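Local coordinates for putative dehydratase (Mesorhizobium loti, PDB 2POZ), which is of unconfirmed function but probably acts as a lyase, a putative dehydratase of the mandelate racemase and muconate lactonizing branch of the enolase superfamily, at residues 51-54 against 55-59; 241-244 against 245-249. All blocks are in the same frame, centred on the assembly; numbering follows the deposited sequence.

Contact 1 of 2, residues 51-54 against 55-59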
# COMPACT_ATOMS: atom_id res chain seq x y z
N MSE A 51 6.02 -41.15 0.14
CA MSE A 51 4.79 -40.37 0.19
C MSE A 51 3.68 -41.03 -0.61
O MSE A 51 2.54 -41.11 -0.16
CB MSE A 51 5.01 -38.95 -0.32
CG MSE A 51 3.76 -38.07 -0.23
SE MSE A 51 3.11 -37.84 1.59
CE MSE A 51 2.00 -39.39 1.80
N ILE A 52 3.99 -41.49 -1.81
CA ILE A 52 2.98 -42.14 -2.63
C ILE A 52 2.46 -43.36 -1.87
O ILE A 52 1.26 -43.63 -1.87
CB ILE A 52 3.54 -42.55 -3.99
CG1 ILE A 52 3.98 -41.28 -4.76
CG2 ILE A 52 2.47 -43.32 -4.79
CD1 ILE A 52 4.62 -41.58 -6.10
N LYS A 53 3.36 -44.10 -1.23
CA LYS A 53 2.98 -45.28 -0.46
C LYS A 53 2.00 -44.92 0.66
O LYS A 53 0.95 -45.55 0.80
CB LYS A 53 4.23 -45.93 0.15
CG LYS A 53 3.96 -47.19 0.96
CD LYS A 53 5.26 -47.77 1.51
CE LYS A 53 5.04 -49.10 2.22
NZ LYS A 53 4.18 -48.97 3.42
N ASP A 54 2.35 -43.91 1.46
CA ASP A 54 1.49 -43.49 2.57
C ASP A 54 0.14 -42.99 2.08
O ASP A 54 -0.90 -43.32 2.65
CB ASP A 54 2.17 -42.39 3.40
CG ASP A 54 3.42 -42.87 4.13
OD1 ASP A 54 3.55 -44.10 4.35
OD2 ASP A 54 4.26 -42.03 4.50
N LEU A 55 0.16 -42.18 1.02
CA LEU A 55 -1.08 -41.65 0.45
C LEU A 55 -1.95 -42.79 -0.09
O LEU A 55 -3.16 -42.83 0.16
CB LEU A 55 -0.76 -40.68 -0.70
CG LEU A 55 -0.27 -39.27 -0.34
CD1 LEU A 55 0.18 -38.54 -1.61
CD2 LEU A 55 -1.39 -38.48 0.37
N SER A 56 -1.34 -43.71 -0.81
CA SER A 56 -2.09 -44.82 -1.39
C SER A 56 -2.75 -45.71 -0.34
O SER A 56 -3.92 -46.05 -0.47
CB SER A 56 -1.18 -45.68 -2.27
OG SER A 56 -0.70 -44.93 -3.37
N GLU A 57 -1.99 -46.07 0.69
CA GLU A 57 -2.51 -46.95 1.74
C GLU A 57 -3.61 -46.28 2.55
O GLU A 57 -4.54 -46.94 3.02
CB GLU A 57 -1.38 -47.39 2.67
CG GLU A 57 -0.20 -48.02 1.93
CD GLU A 57 0.83 -48.66 2.84
OE1 GLU A 57 1.17 -48.07 3.88
OE2 GLU A 57 1.30 -49.77 2.51
N ARG A 58 -3.53 -44.97 2.70
CA ARG A 58 -4.53 -44.25 3.47
C ARG A 58 -5.78 -43.83 2.69
O ARG A 58 -6.88 -43.84 3.23
CB ARG A 58 -3.89 -43.01 4.11
CG ARG A 58 -4.88 -42.07 4.80
CD ARG A 58 -5.39 -42.64 6.12
NE ARG A 58 -6.37 -41.74 6.74
CZ ARG A 58 -7.63 -41.60 6.35
NH1 ARG A 58 -8.10 -42.31 5.32
NH2 ARG A 58 -8.43 -40.74 6.97
N PHE A 59 -5.61 -43.50 1.41
CA PHE A 59 -6.74 -43.00 0.65
C PHE A 59 -7.23 -43.68 -0.62
O PHE A 59 -8.34 -43.40 -1.06
CB PHE A 59 -6.47 -41.54 0.25
CG PHE A 59 -6.13 -40.64 1.39
CD1 PHE A 59 -7.12 -40.25 2.30
CD2 PHE A 59 -4.84 -40.14 1.55
CE1 PHE A 59 -6.82 -39.38 3.34
CE2 PHE A 59 -4.53 -39.27 2.59
CZ PHE A 59 -5.52 -38.89 3.49
O HOH W 1 1.69 -45.84 5.13
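Leu-55 lays CD1 beside selenomethionine Met-51, one turn earlier on helix 45-59, 3.9 Å from Met-51 CG, and its backbone N is hydrogen-bonded to Met-51 O at 2.9 Å. Buried as it is, Leu-55 also packs on Met-75 of helix 68-78 and on Ile-93 and Ile-96 of helix 87-108. Ser-56 doubles the next bond: its N and its OG, the latter at 2.8 Å, reach Ile-52 O from opposite faces of the carbonyl plane.

Lys-53 and Glu-57, again one turn apart, cross at a slant and join in a salt bridge. The lysine leaves with CG anti to its own N (chi1 -179°) and runs straight until a bend at chi4 turns the ammonium onto the carboxylate. There NZ lies 3.1 Å from OE2 of Glu-57 and 3.2 Å from OE1 of Glu-57, a forked grip whose two hydrogen bonds are both weak. The backbone N of Glu-57 bonds to O of Lys-53 at 3.0 Å.

Asp-54 joins this polar side through one water, which donates to Asp-54 OD1 at 2.7 Å and to Glu-57 OE1 at 2.6 Å, bridging two acids that, if both ionised, would repel each other. Asp-54 OD1 is also bonded to Thr-46 OG1 of the second subunit, which ties this side of the helix to the assembly. Lys-53, Ser-56 and Glu-57 border strand 379-383. The result is an amphipathic helix with an i to i+4 ion pair, packed between sheet and helices in the N-terminal alpha+beta capping domain of the enolase superfamily.

Contact 2 of 2, residues 241-244 against 245-249; sequences ALKV and ISEQI
Ser-246 turns its hydroxyl back onto the helix it belongs to, and OG donates to O of Lys-243 at 2.6 Å. A chi1 of 68° sets OG between the serine's own N and carbonyl carbon, from where it can reach the carbonyl three residues earlier. The approach is well off the carbonyl direction, with a C=O...OG angle of 121°. The same oxygen takes the backbone N of Glu-247 at 3.1 Å, and both donors come from one face of its plane. Glu-247 N also makes a weak bond to Val-244 O.

Lys-243 and Glu-247 pass each other at a slant. Their charges are only loosely paired: NZ of Lys-243 stays 3.9 Å from OE2 of Glu-247, a long salt bridge, and CE of Lys-243 is just as near that oxygen, at 3.8 Å. One turn back, Ile-245 sets CG1 and CD1 beside Ala-241 O, with CG1 3.1 Å from Ala-241 O, and that oxygen is bonded to Ile-245 N at 2.8 Å.

Helix 239-248 links strand 227-231 to strand 253-255, a right-handed beta-alpha-beta crossover of the C-terminal barrel domain, a modified TIM barrel. The ammonium of Lys-243 also hydrogen-bonds to Leu-271 O, a second partner that may help keep it apart from the carboxylate. Leu-242, Ile-245 and Ser-246 touch Ile-253 of the following strand, and helix 212-222 meets Ala-241 and Ile-245 through Thr-212. Farther round, Val-244 packs on Gln-272 of the third subunit and Gln-248 on Glu-247 of that subunit, while Asp-238 OD1 accepts a bond from Ala-241 N.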
# COMPACT_ATOMS: atom_id res chain seq x y z
N ALA A 241 12.27 -10.27 -2.91
CA ALA A 241 13.44 -10.09 -3.76
C ALA A 241 13.00 -10.25 -5.22
O ALA A 241 13.47 -9.52 -6.09
CB ALA A 241 14.51 -11.12 -3.42
N LEU A 242 12.10 -11.19 -5.48
CA LEU A 242 11.61 -11.42 -6.84
C LEU A 242 11.01 -10.15 -7.44
O LEU A 242 11.29 -9.82 -8.60
CB LEU A 242 10.57 -12.54 -6.87
CG LEU A 242 9.95 -12.89 -8.23
CD1 LEU A 242 11.04 -13.26 -9.23
CD2 LEU A 242 8.98 -14.06 -8.06
N LYS A 243 10.18 -9.44 -6.68
CA LYS A 243 9.57 -8.22 -7.21
C LYS A 243 10.61 -7.12 -7.42
O LYS A 243 10.60 -6.44 -8.44
CB LYS A 243 8.45 -7.71 -6.31
CG LYS A 243 7.79 -6.46 -6.89
CD LYS A 243 6.33 -6.31 -6.51
CE LYS A 243 5.68 -5.19 -7.31
NZ LYS A 243 5.80 -5.42 -8.79
N VAL A 244 11.50 -6.94 -6.44
CA VAL A 244 12.54 -5.93 -6.54
C VAL A 244 13.38 -6.19 -7.79
O VAL A 244 13.68 -5.27 -8.56
CB VAL A 244 13.45 -5.95 -5.30
CG1 VAL A 244 14.63 -5.01 -5.50
CG2 VAL A 244 12.65 -5.53 -4.07
N ILE A 245 13.77 -7.44 -7.98
CA ILE A 245 14.58 -7.81 -9.12
C ILE A 245 13.84 -7.50 -10.43
O ILE A 245 14.43 -6.92 -11.34
CB ILE A 245 14.97 -9.30 -9.06
CG1 ILE A 245 15.97 -9.52 -7.91
CG2 ILE A 245 15.58 -9.75 -10.40
CD1 ILE A 245 16.20 -10.98 -7.55
N SER A 246 12.57 -7.86 -10.52
CA SER A 246 11.80 -7.60 -11.74
C SER A 246 11.76 -6.11 -12.11
O SER A 246 11.73 -5.76 -13.29
CB SER A 246 10.37 -8.12 -11.60
OG SER A 246 9.62 -7.39 -10.65
N GLU A 247 11.78 -5.25 -11.10
CA GLU A 247 11.73 -3.80 -11.33
C GLU A 247 13.11 -3.22 -11.66
O GLU A 247 13.22 -2.09 -12.12
CB GLU A 247 11.19 -3.08 -10.09
CG GLU A 247 9.88 -3.62 -9.56
CD GLU A 247 9.43 -2.92 -8.29
OE1 GLU A 247 10.25 -2.79 -7.35
OE2 GLU A 247 8.25 -2.50 -8.22
N GLN A 248 14.16 -4.00 -11.42
CA GLN A 248 15.51 -3.51 -11.64
C GLN A 248 16.29 -4.10 -12.81
O GLN A 248 17.37 -3.61 -13.13
CB GLN A 248 16.33 -3.70 -10.35
CG GLN A 248 15.87 -2.85 -9.18
CD GLN A 248 16.13 -1.37 -9.41
OE1 GLN A 248 17.18 -0.99 -9.92
NE2 GLN A 248 15.17 -0.53 -9.01
N ILE A 249 15.77 -5.14 -13.44
CA ILE A 249 16.49 -5.74 -14.56
C ILE A 249 15.71 -5.62 -15.85
O ILE A 249 14.48 -5.51 -15.84
CB ILE A 249 16.84 -7.23 -14.31
CG1 ILE A 249 15.57 -8.07 -14.33
CG2 ILE A 249 17.57 -7.37 -12.99
CD1 ILE A 249 15.84 -9.58 -14.25

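How the contacts relate
Contacts 1 and 2 show one i to i+4 lysine-glutamate pairing in two settings of the same chain, their centres 40 Å apart and with no touch between them. Both are partly buried single-helix contacts, each with a buried aliphatic side and a more open charged one, but they share no element: 51-59 belongs to the N-terminal capping domain and 241-249 to the barrel. The ion pair is shorter, though weakly hydrogen-bonded, in contact 1 and long in contact 2. The serines differ too, reaching back four residues in the first and three in the second. Each helix meets a different neighbouring subunit, through packing in both, with a hydrogen bond added in contact 1.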